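Bifunctional cytochrome P450/NADPH--P450 reductase (Deinococcus aerius, PDB 7F3H) probably hydroxylates organic substrates at a heme iron, with electrons passed from NADPH by its fused reductase domain. Local coordinates at residues A[362-367]-A[392-397]; A[326-331]-A[375-380]; A[55-60]-A[358-363]. All coordinates share one frame; numbering follows the deposited sequence.

Contact 1. Residues A[362-367]-A[392-397]. With HEM (protoporphyrin IX containing Fe), chain E.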
loop_
_atom_site.group_PDB
_atom_site.type_symbol
_atom_site.label_atom_id
_atom_site.label_comp_id
_atom_site.label_asym_id
_atom_site.label_seq_id
_atom_site.Cartn_x
_atom_site.Cartn_y
_atom_site.Cartn_z
ATOM N N PRO A 362 -7.961 -6.646 -8.319
ATOM C CA PRO A 362 -9.401 -6.651 -8.041
ATOM C C PRO A 362 -10.131 -7.808 -8.693
ATOM O O PRO A 362 -11.015 -8.410 -8.066
ATOM C CB PRO A 362 -9.879 -5.304 -8.594
ATOM C CG PRO A 362 -8.682 -4.493 -8.684
ATOM C CD PRO A 362 -7.530 -5.375 -8.919
ATOM N N ALA A 363 -9.791 -8.137 -9.942
ATOM C CA ALA A 363 -10.468 -9.243 -10.598
ATOM C C ALA A 363 -10.068 -10.572 -9.963
ATOM O O ALA A 363 -10.904 -11.473 -9.827
ATOM C CB ALA A 363 -10.173 -9.219 -12.095
ATOM N N LEU A 364 -8.790 -10.717 -9.586
ATOM C CA LEU A 364 -8.313 -11.929 -8.911
ATOM C C LEU A 364 -8.948 -12.096 -7.528
ATOM O O LEU A 364 -9.366 -13.202 -7.138
ATOM C CB LEU A 364 -6.789 -11.885 -8.810
ATOM C CG LEU A 364 -6.116 -12.942 -7.931
ATOM C CD1 LEU A 364 -6.199 -14.343 -8.522
ATOM C CD2 LEU A 364 -4.708 -12.560 -7.709
ATOM N N HIS A 365 -8.981 -11.014 -6.755
ATOM C CA HIS A 365 -9.513 -11.039 -5.406
ATOM C C HIS A 365 -11.007 -11.313 -5.385
ATOM O O HIS A 365 -11.569 -11.540 -4.301
ATOM C CB HIS A 365 -9.186 -9.719 -4.735
ATOM C CG HIS A 365 -7.803 -9.666 -4.170
ATOM N ND1 HIS A 365 -7.362 -8.625 -3.385
ATOM C CD2 HIS A 365 -6.775 -10.546 -4.241
ATOM C CE1 HIS A 365 -6.118 -8.861 -2.998
ATOM N NE2 HIS A 365 -5.741 -10.025 -3.501
ATOM N N ARG A 366 -11.658 -11.231 -6.549
ATOM C CA ARG A 366 -13.083 -11.465 -6.711
ATOM C C ARG A 366 -13.396 -12.569 -7.722
ATOM O O ARG A 366 -14.494 -12.592 -8.282
ATOM C CB ARG A 366 -13.752 -10.171 -7.153
ATOM C CG ARG A 366 -13.761 -9.113 -6.116
ATOM C CD ARG A 366 -14.527 -7.974 -6.690
ATOM N NE ARG A 366 -14.271 -6.754 -5.959
ATOM C CZ ARG A 366 -15.229 -6.022 -5.405
ATOM N NH1 ARG A 366 -16.486 -6.420 -5.523
ATOM N NH2 ARG A 366 -14.926 -4.908 -4.731
ATOM N N HIS A 367 -12.465 -13.455 -8.004
ATOM C CA HIS A 367 -12.713 -14.461 -9.037
ATOM C C HIS A 367 -13.695 -15.510 -8.530
ATOM O O HIS A 367 -13.440 -16.129 -7.493
ATOM C CB HIS A 367 -11.414 -15.141 -9.469
ATOM C CG HIS A 367 -11.520 -15.797 -10.809
ATOM N ND1 HIS A 367 -12.382 -16.848 -11.048
ATOM C CD2 HIS A 367 -10.929 -15.520 -11.995
ATOM C CE1 HIS A 367 -12.277 -17.225 -12.310
ATOM N NE2 HIS A 367 -11.414 -16.422 -12.909
ATOM N N PRO A 392 -4.557 -20.781 -3.083
ATOM C CA PRO A 392 -3.269 -20.218 -2.616
ATOM C C PRO A 392 -2.708 -19.121 -3.485
ATOM O O PRO A 392 -1.733 -18.482 -3.075
ATOM C CB PRO A 392 -2.330 -21.430 -2.607
ATOM C CG PRO A 392 -3.272 -22.633 -2.508
ATOM C CD PRO A 392 -4.491 -22.236 -3.295
ATOM N N ALA A 393 -3.281 -18.855 -4.652
ATOM C CA ALA A 393 -2.750 -17.810 -5.513
ATOM C C ALA A 393 -3.761 -16.700 -5.757
ATOM O O ALA A 393 -3.518 -15.845 -6.611
ATOM C CB ALA A 393 -2.270 -18.386 -6.846
ATOM N N ALA A 394 -4.878 -16.678 -5.024
ATOM C CA ALA A 394 -5.957 -15.734 -5.303
ATOM C C ALA A 394 -6.013 -14.558 -4.327
ATOM O O ALA A 394 -6.993 -13.799 -4.344
ATOM C CB ALA A 394 -7.320 -16.466 -5.346
ATOM N N TYR A 395 -5.028 -14.418 -3.438
ATOM C CA TYR A 395 -5.008 -13.333 -2.450
ATOM C C TYR A 395 -3.584 -12.801 -2.344
ATOM O O TYR A 395 -2.742 -13.381 -1.648
ATOM C CB TYR A 395 -5.519 -13.828 -1.110
ATOM C CG TYR A 395 -5.734 -12.758 -0.079
ATOM C CD1 TYR A 395 -6.651 -11.733 -0.298
ATOM C CD2 TYR A 395 -5.048 -12.783 1.138
ATOM C CE1 TYR A 395 -6.864 -10.737 0.653
ATOM C CE2 TYR A 395 -5.260 -11.803 2.086
ATOM C CZ TYR A 395 -6.171 -10.784 1.832
ATOM O OH TYR A 395 -6.425 -9.807 2.747
ATOM N N LYS A 396 -3.321 -11.679 -3.002
ATOM C CA LYS A 396 -1.957 -11.163 -3.132
ATOM C C LYS A 396 -1.870 -9.657 -2.850
ATOM O O LYS A 396 -1.213 -8.922 -3.589
ATOM C CB LYS A 396 -1.461 -11.465 -4.544
ATOM C CG LYS A 396 -1.300 -12.948 -4.892
ATOM C CD LYS A 396 -0.409 -13.642 -3.891
ATOM C CE LYS A 396 0.406 -14.704 -4.556
ATOM N NZ LYS A 396 1.427 -15.173 -3.599
ATOM N N PRO A 397 -2.462 -9.167 -1.747
ATOM C CA PRO A 397 -2.426 -7.712 -1.505
ATOM C C PRO A 397 -1.053 -7.221 -1.089
ATOM O O PRO A 397 -0.779 -6.018 -1.184
ATOM C CB PRO A 397 -3.456 -7.505 -0.394
ATOM C CG PRO A 397 -3.459 -8.768 0.344
ATOM C CD PRO A 397 -3.068 -9.891 -0.614
HETATM C CHA HEM E . 6.401 -4.054 -1.461
HETATM C CHB HEM E . 7.344 -1.338 2.456
HETATM C CHC HEM E . 2.572 -1.111 3.421
HETATM C CHD HEM E . 1.627 -3.572 -0.649
HETATM C C1A HEM E . 7.063 -3.349 -0.487
HETATM C C2A HEM E . 8.491 -3.119 -0.443
HETATM C C3A HEM E . 8.777 -2.400 0.655
HETATM C C4A HEM E . 7.515 -2.080 1.303
HETATM C CMA HEM E . 10.185 -1.935 1.108
HETATM C CAA HEM E . 9.487 -3.725 -1.444
HETATM C CBA HEM E . 9.982 -5.049 -0.850
HETATM C CGA HEM E . 11.048 -5.715 -1.721
HETATM O O1A HEM E . 12.070 -6.146 -1.121
HETATM O O2A HEM E . 10.989 -5.744 -2.988
HETATM C C1B HEM E . 6.150 -1.067 3.092
HETATM C C2B HEM E . 5.979 -0.342 4.345
HETATM C C3B HEM E . 4.664 -0.332 4.624
HETATM C C4B HEM E . 3.965 -0.978 3.527
HETATM C CMB HEM E . 7.144 0.203 5.197
HETATM C CAB HEM E . 3.877 0.343 5.769
HETATM C CBB HEM E . 4.407 1.166 6.677
HETATM C C1C HEM E . 1.885 -1.745 2.398
HETATM C C2C HEM E . 0.435 -1.957 2.304
HETATM C C3C HEM E . 0.235 -2.626 1.153
HETATM C C4C HEM E . 1.497 -2.888 0.530
HETATM C CMC HEM E . -0.626 -1.450 3.326
HETATM C CAC HEM E . -1.031 -3.150 0.491
HETATM C CBC HEM E . -2.226 -3.008 1.044
HETATM C C1D HEM E . 2.832 -3.913 -1.228
HETATM C C2D HEM E . 3.004 -4.621 -2.494
HETATM C C3D HEM E . 4.315 -4.745 -2.691
HETATM C C4D HEM E . 5.030 -4.121 -1.596
HETATM C CMD HEM E . 1.890 -5.152 -3.435
HETATM C CAD HEM E . 4.937 -5.421 -3.900
HETATM C CBD HEM E . 5.040 -4.309 -4.910
HETATM C CGD HEM E . 5.505 -4.820 -6.231
HETATM O O1D HEM E . 5.967 -3.945 -7.002
HETATM O O2D HEM E . 5.417 -6.062 -6.508
HETATM N NA HEM E . 6.503 -2.675 0.576
HETATM N NB HEM E . 4.913 -1.448 2.631
HETATM N NC HEM E . 2.491 -2.315 1.286
HETATM N ND HEM E . 4.088 -3.629 -0.713
HETATM FE FE HEM E . 4.492 -2.647 0.964
#
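Leu364, on the short helix 361-365, lays its branched end over the backbone of Ala394. With CG anti to the backbone N (chi1 170°), the fork points across the gap: CD1 sits 3.5 Å from Ala394 CA, and CD2 lies beside Ala393 O. The same CD1 also meets the methyl of Ala394, 4.0 Å from its CB.

This is the K' helix of the P450 fold meeting the chain that runs from the meander into the heme-binding loop; Pro397 O, at the end of that chain, is 3.3 Å from heme CAC.

His365 carries the polar part. Its CG stands anti to the carbonyl carbon (chi1 -82°), which carries the ring out to the loop. There Lys396 N donates to His365 NE2 over 3.0 Å, arriving almost in the imidazole plane. Tyr395 CD1 lies over the rim of one face, 3.7 Å from His365 NE2, the two rings meeting obliquely at 33°. Pro397 comes in crosswise at the imidazole edge, and its CD also rests over the centre of the Tyr395 ring. The other ring nitrogen, ND1, makes a weak hydrogen bond to Leu326 O. With NE2 accepting, the imidazole is probably neutral with its proton on ND1, and the two contacts would limit its rotation. Tyr395 OH reaches Asp323 O on helix 317-329, and Lys396 NZ bonds to Asn400.

Contact 2. Residues A[326-331]-A[375-380]. With HEM (protoporphyrin IX containing Fe), chain E.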
loop_
_atom_site.group_PDB
_atom_site.type_symbol
_atom_site.label_atom_id
_atom_site.label_comp_id
_atom_site.label_asym_id
_atom_site.label_seq_id
_atom_site.Cartn_x
_atom_site.Cartn_y
_atom_site.Cartn_z
ATOM N N LEU A 326 -8.789 -5.482 2.316
ATOM C CA LEU A 326 -7.741 -5.669 1.319
ATOM C C LEU A 326 -8.201 -6.610 0.201
ATOM O O LEU A 326 -7.698 -6.530 -0.917
ATOM C CB LEU A 326 -6.472 -6.194 1.989
ATOM C CG LEU A 326 -5.623 -5.206 2.805
ATOM C CD1 LEU A 326 -4.416 -5.879 3.419
ATOM C CD2 LEU A 326 -5.166 -3.989 2.001
ATOM N N ARG A 327 -9.156 -7.502 0.462
ATOM C CA ARG A 327 -9.687 -8.255 -0.676
ATOM C C ARG A 327 -10.547 -7.372 -1.590
ATOM O O ARG A 327 -10.423 -7.449 -2.812
ATOM C CB ARG A 327 -10.471 -9.489 -0.218
ATOM C CG ARG A 327 -10.786 -10.451 -1.367
ATOM C CD ARG A 327 -11.543 -11.668 -0.881
ATOM N NE ARG A 327 -12.914 -11.323 -0.525
ATOM C CZ ARG A 327 -13.906 -11.207 -1.401
ATOM N NH1 ARG A 327 -13.675 -11.413 -2.693
ATOM N NH2 ARG A 327 -15.118 -10.855 -0.981
ATOM N N PHE A 328 -11.433 -6.530 -1.026
ATOM C CA PHE A 328 -12.207 -5.606 -1.864
ATOM C C PHE A 328 -11.346 -4.523 -2.514
ATOM O O PHE A 328 -11.609 -4.150 -3.662
ATOM C CB PHE A 328 -13.320 -4.854 -1.116
ATOM C CG PHE A 328 -14.618 -5.580 -0.998
ATOM C CD1 PHE A 328 -14.771 -6.862 -1.489
ATOM C CD2 PHE A 328 -15.762 -4.870 -0.648
ATOM C CE1 PHE A 328 -15.999 -7.510 -1.430
ATOM C CE2 PHE A 328 -17.010 -5.485 -0.608
ATOM C CZ PHE A 328 -17.125 -6.827 -1.000
ATOM N N TRP A 329 -10.395 -3.930 -1.784
ATOM C CA TRP A 329 -9.776 -2.658 -2.201
ATOM C C TRP A 329 -8.276 -2.634 -1.864
ATOM O O TRP A 329 -7.767 -1.748 -1.188
ATOM C CB TRP A 329 -10.509 -1.466 -1.566
ATOM C CG TRP A 329 -11.885 -1.239 -2.145
ATOM C CD1 TRP A 329 -13.093 -1.432 -1.526
ATOM C CD2 TRP A 329 -12.182 -0.797 -3.480
ATOM N NE1 TRP A 329 -14.128 -1.130 -2.403
ATOM C CE2 TRP A 329 -13.588 -0.756 -3.609
ATOM C CE3 TRP A 329 -11.389 -0.420 -4.572
ATOM C CZ2 TRP A 329 -14.213 -0.351 -4.783
ATOM C CZ3 TRP A 329 -12.012 -0.026 -5.741
ATOM C CH2 TRP A 329 -13.412 0.011 -5.837
ATOM N N SER A 330 -7.562 -3.655 -2.339
ATOM C CA SER A 330 -6.104 -3.705 -2.250
ATOM C C SER A 330 -5.476 -2.485 -2.933
ATOM O O SER A 330 -5.729 -2.212 -4.119
ATOM C CB SER A 330 -5.639 -5.020 -2.882
ATOM O OG SER A 330 -4.295 -5.321 -2.620
ATOM N N THR A 331 -4.621 -1.768 -2.196
ATOM C CA THR A 331 -4.268 -0.420 -2.611
ATOM C C THR A 331 -3.121 -0.363 -3.619
ATOM O O THR A 331 -2.951 0.675 -4.271
ATOM C CB THR A 331 -3.950 0.459 -1.386
ATOM O OG1 THR A 331 -2.907 -0.137 -0.594
ATOM C CG2 THR A 331 -5.203 0.611 -0.501
ATOM N N ASP A 375 -18.684 -10.816 -4.563
ATOM C CA ASP A 375 -18.971 -9.397 -4.379
ATOM C C ASP A 375 -19.541 -9.094 -2.995
ATOM O O ASP A 375 -19.933 -7.954 -2.729
ATOM C CB ASP A 375 -19.914 -8.873 -5.474
ATOM C CG ASP A 375 -19.337 -9.011 -6.883
ATOM O OD1 ASP A 375 -18.135 -8.727 -7.123
ATOM O OD2 ASP A 375 -20.113 -9.408 -7.772
ATOM N N GLU A 376 -19.524 -10.064 -2.093
ATOM C CA GLU A 376 -20.079 -9.923 -0.751
ATOM C C GLU A 376 -18.967 -9.693 0.278
ATOM O O GLU A 376 -17.970 -10.429 0.305
ATOM C CB GLU A 376 -20.885 -11.175 -0.409
ATOM C CG GLU A 376 -21.704 -11.141 0.879
ATOM C CD GLU A 376 -22.740 -12.277 0.917
ATOM O OE1 GLU A 376 -23.444 -12.481 -0.109
ATOM O OE2 GLU A 376 -22.807 -12.992 1.954
ATOM N N PHE A 377 -19.118 -8.640 1.094
ATOM C CA PHE A 377 -18.174 -8.367 2.177
ATOM C C PHE A 377 -18.467 -9.314 3.333
ATOM O O PHE A 377 -19.549 -9.267 3.924
ATOM C CB PHE A 377 -18.254 -6.904 2.617
ATOM C CG PHE A 377 -17.138 -6.472 3.564
ATOM C CD1 PHE A 377 -17.258 -6.642 4.932
ATOM C CD2 PHE A 377 -15.981 -5.878 3.083
ATOM C CE1 PHE A 377 -16.244 -6.242 5.795
ATOM C CE2 PHE A 377 -14.959 -5.470 3.953
ATOM C CZ PHE A 377 -15.085 -5.654 5.298
ATOM N N ASP A 378 -17.504 -10.174 3.656
ATOM C CA ASP A 378 -17.727 -11.229 4.642
ATOM C C ASP A 378 -16.415 -11.471 5.386
ATOM O O ASP A 378 -15.472 -12.027 4.816
ATOM C CB ASP A 378 -18.249 -12.492 3.934
ATOM C CG ASP A 378 -18.622 -13.633 4.891
ATOM O OD1 ASP A 378 -18.398 -13.528 6.120
ATOM O OD2 ASP A 378 -19.143 -14.658 4.385
ATOM N N ILE A 379 -16.357 -11.066 6.663
ATOM C CA ILE A 379 -15.123 -11.201 7.433
ATOM C C ILE A 379 -14.910 -12.622 7.933
ATOM O O ILE A 379 -13.775 -12.984 8.319
ATOM C CB ILE A 379 -15.062 -10.202 8.605
ATOM C CG1 ILE A 379 -16.143 -10.453 9.645
ATOM C CG2 ILE A 379 -15.199 -8.736 8.151
ATOM C CD1 ILE A 379 -15.807 -9.795 10.972
ATOM N N ASP A 380 -15.943 -13.476 7.879
ATOM C CA ASP A 380 -15.745 -14.859 8.317
ATOM C C ASP A 380 -14.895 -15.667 7.339
ATOM O O ASP A 380 -14.427 -16.750 7.704
ATOM C CB ASP A 380 -17.097 -15.568 8.518
ATOM C CG ASP A 380 -17.735 -15.260 9.880
ATOM O OD1 ASP A 380 -17.147 -14.471 10.652
ATOM O OD2 ASP A 380 -18.831 -15.796 10.178
HETATM C CHA HEM E . 6.401 -4.054 -1.461
HETATM C CHB HEM E . 7.344 -1.338 2.456
HETATM C CHC HEM E . 2.572 -1.111 3.421
HETATM C CHD HEM E . 1.627 -3.572 -0.649
HETATM C C1A HEM E . 7.063 -3.349 -0.487
HETATM C C2A HEM E . 8.491 -3.119 -0.443
HETATM C C3A HEM E . 8.777 -2.400 0.655
HETATM C C4A HEM E . 7.515 -2.080 1.303
HETATM C CMA HEM E . 10.185 -1.935 1.108
HETATM C CAA HEM E . 9.487 -3.725 -1.444
HETATM C CBA HEM E . 9.982 -5.049 -0.850
HETATM C CGA HEM E . 11.048 -5.715 -1.721
HETATM O O1A HEM E . 12.070 -6.146 -1.121
HETATM O O2A HEM E . 10.989 -5.744 -2.988
HETATM C C1B HEM E . 6.150 -1.067 3.092
HETATM C C2B HEM E . 5.979 -0.342 4.345
HETATM C C3B HEM E . 4.664 -0.332 4.624
HETATM C C4B HEM E . 3.965 -0.978 3.527
HETATM C CMB HEM E . 7.144 0.203 5.197
HETATM C CAB HEM E . 3.877 0.343 5.769
HETATM C CBB HEM E . 4.407 1.166 6.677
HETATM C C1C HEM E . 1.885 -1.745 2.398
HETATM C C2C HEM E . 0.435 -1.957 2.304
HETATM C C3C HEM E . 0.235 -2.626 1.153
HETATM C C4C HEM E . 1.497 -2.888 0.530
HETATM C CMC HEM E . -0.626 -1.450 3.326
HETATM C CAC HEM E . -1.031 -3.150 0.491
HETATM C CBC HEM E . -2.226 -3.008 1.044
HETATM C C1D HEM E . 2.832 -3.913 -1.228
HETATM C C2D HEM E . 3.004 -4.621 -2.494
HETATM C C3D HEM E . 4.315 -4.745 -2.691
HETATM C C4D HEM E . 5.030 -4.121 -1.596
HETATM C CMD HEM E . 1.890 -5.152 -3.435
HETATM C CAD HEM E . 4.937 -5.421 -3.900
HETATM C CBD HEM E . 5.040 -4.309 -4.910
HETATM C CGD HEM E . 5.505 -4.820 -6.231
HETATM O O1D HEM E . 5.967 -3.945 -7.002
HETATM O O2D HEM E . 5.417 -6.062 -6.508
HETATM N NA HEM E . 6.503 -2.675 0.576
HETATM N NB HEM E . 4.913 -1.448 2.631
HETATM N NC HEM E . 2.491 -2.315 1.286
HETATM N ND HEM E . 4.088 -3.629 -0.713
HETATM FE FE HEM E . 4.492 -2.647 0.964
#
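Phe328 and Phe377 meet in a T-shaped (edge-to-face) pair, with centroids 5.5 Å apart and planes at 74°. The edge of Phe377 does the pointing: its CD2 stands over the rim of one face of Phe328, 3.9 Å from Phe328 CE2. The far end of Phe328 pushes on into the backbone of the other segment, so that its CZ lies 3.4 Å from Phe377 N and close to Asp375 O. Phe377 has CG anti to its own N (chi1 -170°), which carries its ring edge over the face of Phe328.

Next to this pair, Arg327 extends and then bends at chi3 (72°), bringing NH2 to 3.2 Å from Glu376 O, with that oxygen near the guanidinium plane. The group is fixed by several partners: NH1 bonds to His365 O, NH2 to Pro374 O, and NE forms a salt bridge with Glu324. Glu324 and Arg327 are the two ends of the ExxR motif on the K helix, and the glutamate also receives Asp378 N. Asp378 itself forms an Asx turn, its OD1 accepting from Asp380 N at 3.0 Å.

Further out, Leu282 of the long helix 254-285 packs on both phenylalanines. At the other side of the segment, Leu326 and Thr331 line the heme pocket, Leu326 CD2 coming within 3.2 Å of heme CBC. A buried guanidinium paired with the Glu324 carboxylate and gripped by backbone carbonyls would probably stay charged, and it would hold the meander chain firmly to the K helix.

Contact 3. Residues A[55-60]-A[358-363]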
loop_
_atom_site.group_PDB
_atom_site.type_symbol
_atom_site.label_atom_id
_atom_site.label_comp_id
_atom_site.label_asym_id
_atom_site.label_seq_id
_atom_site.Cartn_x
_atom_site.Cartn_y
_atom_site.Cartn_z
ATOM N N GLN A 55 -3.211 -8.375 -18.977
ATOM C CA GLN A 55 -3.830 -8.418 -17.649
ATOM C C GLN A 55 -4.226 -9.850 -17.275
ATOM O O GLN A 55 -4.890 -10.538 -18.065
ATOM C CB GLN A 55 -5.062 -7.507 -17.598
ATOM C CG GLN A 55 -4.756 -6.012 -17.774
ATOM C CD GLN A 55 -4.215 -5.369 -16.521
ATOM O OE1 GLN A 55 -4.285 -5.934 -15.427
ATOM N NE2 GLN A 55 -3.700 -4.167 -16.664
ATOM N N ALA A 56 -3.825 -10.297 -16.071
ATOM C CA ALA A 56 -4.105 -11.659 -15.619
ATOM C C ALA A 56 -4.821 -11.680 -14.281
ATOM O O ALA A 56 -4.406 -10.996 -13.344
ATOM C CB ALA A 56 -2.840 -12.463 -15.477
ATOM N N TYR A 57 -5.837 -12.550 -14.175
ATOM C CA TYR A 57 -6.705 -12.638 -13.003
ATOM C C TYR A 57 -7.264 -14.044 -12.728
ATOM O O TYR A 57 -7.881 -14.259 -11.680
ATOM C CB TYR A 57 -7.823 -11.583 -13.140
ATOM C CG TYR A 57 -8.521 -11.599 -14.485
ATOM C CD1 TYR A 57 -7.956 -10.923 -15.575
ATOM C CD2 TYR A 57 -9.747 -12.239 -14.668
ATOM C CE1 TYR A 57 -8.548 -10.941 -16.808
ATOM C CE2 TYR A 57 -10.360 -12.240 -15.913
ATOM C CZ TYR A 57 -9.748 -11.594 -16.974
ATOM O OH TYR A 57 -10.340 -11.573 -18.210
ATOM N N ASP A 58 -7.091 -14.992 -13.661
ATOM C CA ASP A 58 -7.429 -16.400 -13.388
ATOM C C ASP A 58 -6.521 -16.942 -12.286
ATOM O O ASP A 58 -5.285 -16.838 -12.408
ATOM C CB ASP A 58 -7.261 -17.266 -14.639
ATOM C CG ASP A 58 -7.685 -18.721 -14.410
ATOM O OD1 ASP A 58 -8.895 -18.971 -14.433
ATOM O OD2 ASP A 58 -6.835 -19.616 -14.244
ATOM N N PRO A 59 -7.073 -17.540 -11.219
ATOM C CA PRO A 59 -6.208 -17.985 -10.107
ATOM C C PRO A 59 -5.130 -18.983 -10.521
ATOM O O PRO A 59 -3.988 -18.863 -10.064
ATOM C CB PRO A 59 -7.202 -18.591 -9.100
ATOM C CG PRO A 59 -8.542 -17.951 -9.432
ATOM C CD PRO A 59 -8.507 -17.754 -10.940
ATOM N N ASN A 60 -5.405 -19.904 -11.444
ATOM C CA ASN A 60 -4.340 -20.853 -11.774
ATOM C C ASN A 60 -3.252 -20.205 -12.635
ATOM O O ASN A 60 -2.042 -20.466 -12.433
ATOM C CB ASN A 60 -4.930 -22.056 -12.485
ATOM C CG ASN A 60 -5.902 -22.818 -11.629
ATOM O OD1 ASN A 60 -5.662 -23.066 -10.436
ATOM N ND2 ASN A 60 -7.027 -23.194 -12.231
ATOM N N ALA A 358 0.567 -7.954 -15.995
ATOM C CA ALA A 358 0.014 -7.342 -14.797
ATOM C C ALA A 358 -0.935 -8.311 -14.090
ATOM O O ALA A 358 -1.789 -8.939 -14.729
ATOM C CB ALA A 358 -0.689 -6.028 -15.157
ATOM N N LEU A 359 -0.791 -8.435 -12.770
ATOM C CA LEU A 359 -1.795 -9.131 -11.963
ATOM C C LEU A 359 -2.968 -8.193 -11.691
ATOM O O LEU A 359 -2.833 -7.209 -10.947
ATOM C CB LEU A 359 -1.205 -9.639 -10.652
ATOM C CG LEU A 359 0.146 -10.348 -10.649
ATOM C CD1 LEU A 359 0.465 -10.802 -9.256
ATOM C CD2 LEU A 359 0.100 -11.537 -11.561
ATOM N N LEU A 360 -4.141 -8.521 -12.226
ATOM C CA LEU A 360 -5.318 -7.661 -12.051
ATOM C C LEU A 360 -5.988 -7.989 -10.709
ATOM O O LEU A 360 -7.004 -8.685 -10.626
ATOM C CB LEU A 360 -6.253 -7.820 -13.247
ATOM C CG LEU A 360 -7.452 -6.888 -13.323
ATOM C CD1 LEU A 360 -7.037 -5.397 -13.327
ATOM C CD2 LEU A 360 -8.288 -7.251 -14.551
ATOM N N ILE A 361 -5.402 -7.405 -9.647
ATOM C CA ILE A 361 -5.750 -7.803 -8.274
ATOM C C ILE A 361 -7.243 -7.718 -7.983
ATOM O O ILE A 361 -7.790 -8.665 -7.396
ATOM C CB ILE A 361 -4.917 -6.984 -7.273
ATOM C CG1 ILE A 361 -3.405 -7.185 -7.442
ATOM C CG2 ILE A 361 -5.317 -7.306 -5.828
ATOM C CD1 ILE A 361 -2.897 -8.652 -7.156
ATOM N N PRO A 362 -7.961 -6.646 -8.319
ATOM C CA PRO A 362 -9.401 -6.651 -8.041
ATOM C C PRO A 362 -10.131 -7.808 -8.693
ATOM O O PRO A 362 -11.015 -8.410 -8.066
ATOM C CB PRO A 362 -9.879 -5.304 -8.594
ATOM C CG PRO A 362 -8.682 -4.493 -8.684
ATOM C CD PRO A 362 -7.530 -5.375 -8.919
ATOM N N ALA A 363 -9.791 -8.137 -9.942
ATOM C CA ALA A 363 -10.468 -9.243 -10.598
ATOM C C ALA A 363 -10.068 -10.572 -9.963
ATOM O O ALA A 363 -10.904 -11.473 -9.827
ATOM C CB ALA A 363 -10.173 -9.219 -12.095
#
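Two neighbouring parallel strands of the P450 beta-1 sheet, 51-56 and 356-359, meet here just before each gives way to a helix, with Gln55 opposite Ala358 and Ala56 opposite Leu359. Ala56 makes both hydrogen bonds between the two segments. Its N donates to Ala358 O at 2.8 Å, approaching along the C=O axis, and its O receives Leu360 N at 2.7 Å with an N-H...O angle of 168°. These acceptor and donor positions flank Leu359, as parallel pairing requires, and Leu359 CA adds a CH...O contact to Ala56 O.

On one face, the bent side chain of Gln55 lies against the methyl of Ala358 and crosses Leu360 at about a right angle. Ala56 and Leu359 project from the other face, where Leu65 of helix 59-65 packs on both.

Past the strand ends the contact becomes apolar. Tyr57 holds CG between its backbone N and carbonyl carbon (chi1 49°), and the ring therefore runs alongside Leu360, with Tyr57 CD1 3.8 Å from Leu360 CD2. Its CB meets the start of helix 361-365, 3.5 Å from Ala363 CB, and its hydroxyl bonds to Ile39 O.

Leu360 is the centre of an inverse gamma turn, closed by a weak bond from Ile361 N to Leu359 O (2.9 Å), and is also the N-cap of helix 361-365. Asp58 caps helix 59-65 through OD2, weakly to Asn60 N and also to Leu61 N. Adjacent strands of the beta-1 sheet leading into the B and K' helices are a standard feature of the cytochrome P450 fold.

How the contacts relate
All three contacts are largely buried, though contact 2 has an exposed margin at Asp375 and Glu376. Contacts 1 and 3 both use helix 361-365: contact 3 holds the strand leading into it, and contact 1 its last turn. Contact 2 joins contact 1 by Arg327 bonding to His365 O and by the Arg366-Asp375 salt bridge; with contact 3 it only packs, Ser330 on Ile361. Contact 3 relies on sheet hydrogen bonding and apolar packing, contact 1 on an imidazole nitrogen accepting from a loop amide, and contact 2 on an aromatic pair beside an arginine. Contacts 1 and 2 each touch the heme; in contact 3 the side chain of Leu359 is about 7 Å from it.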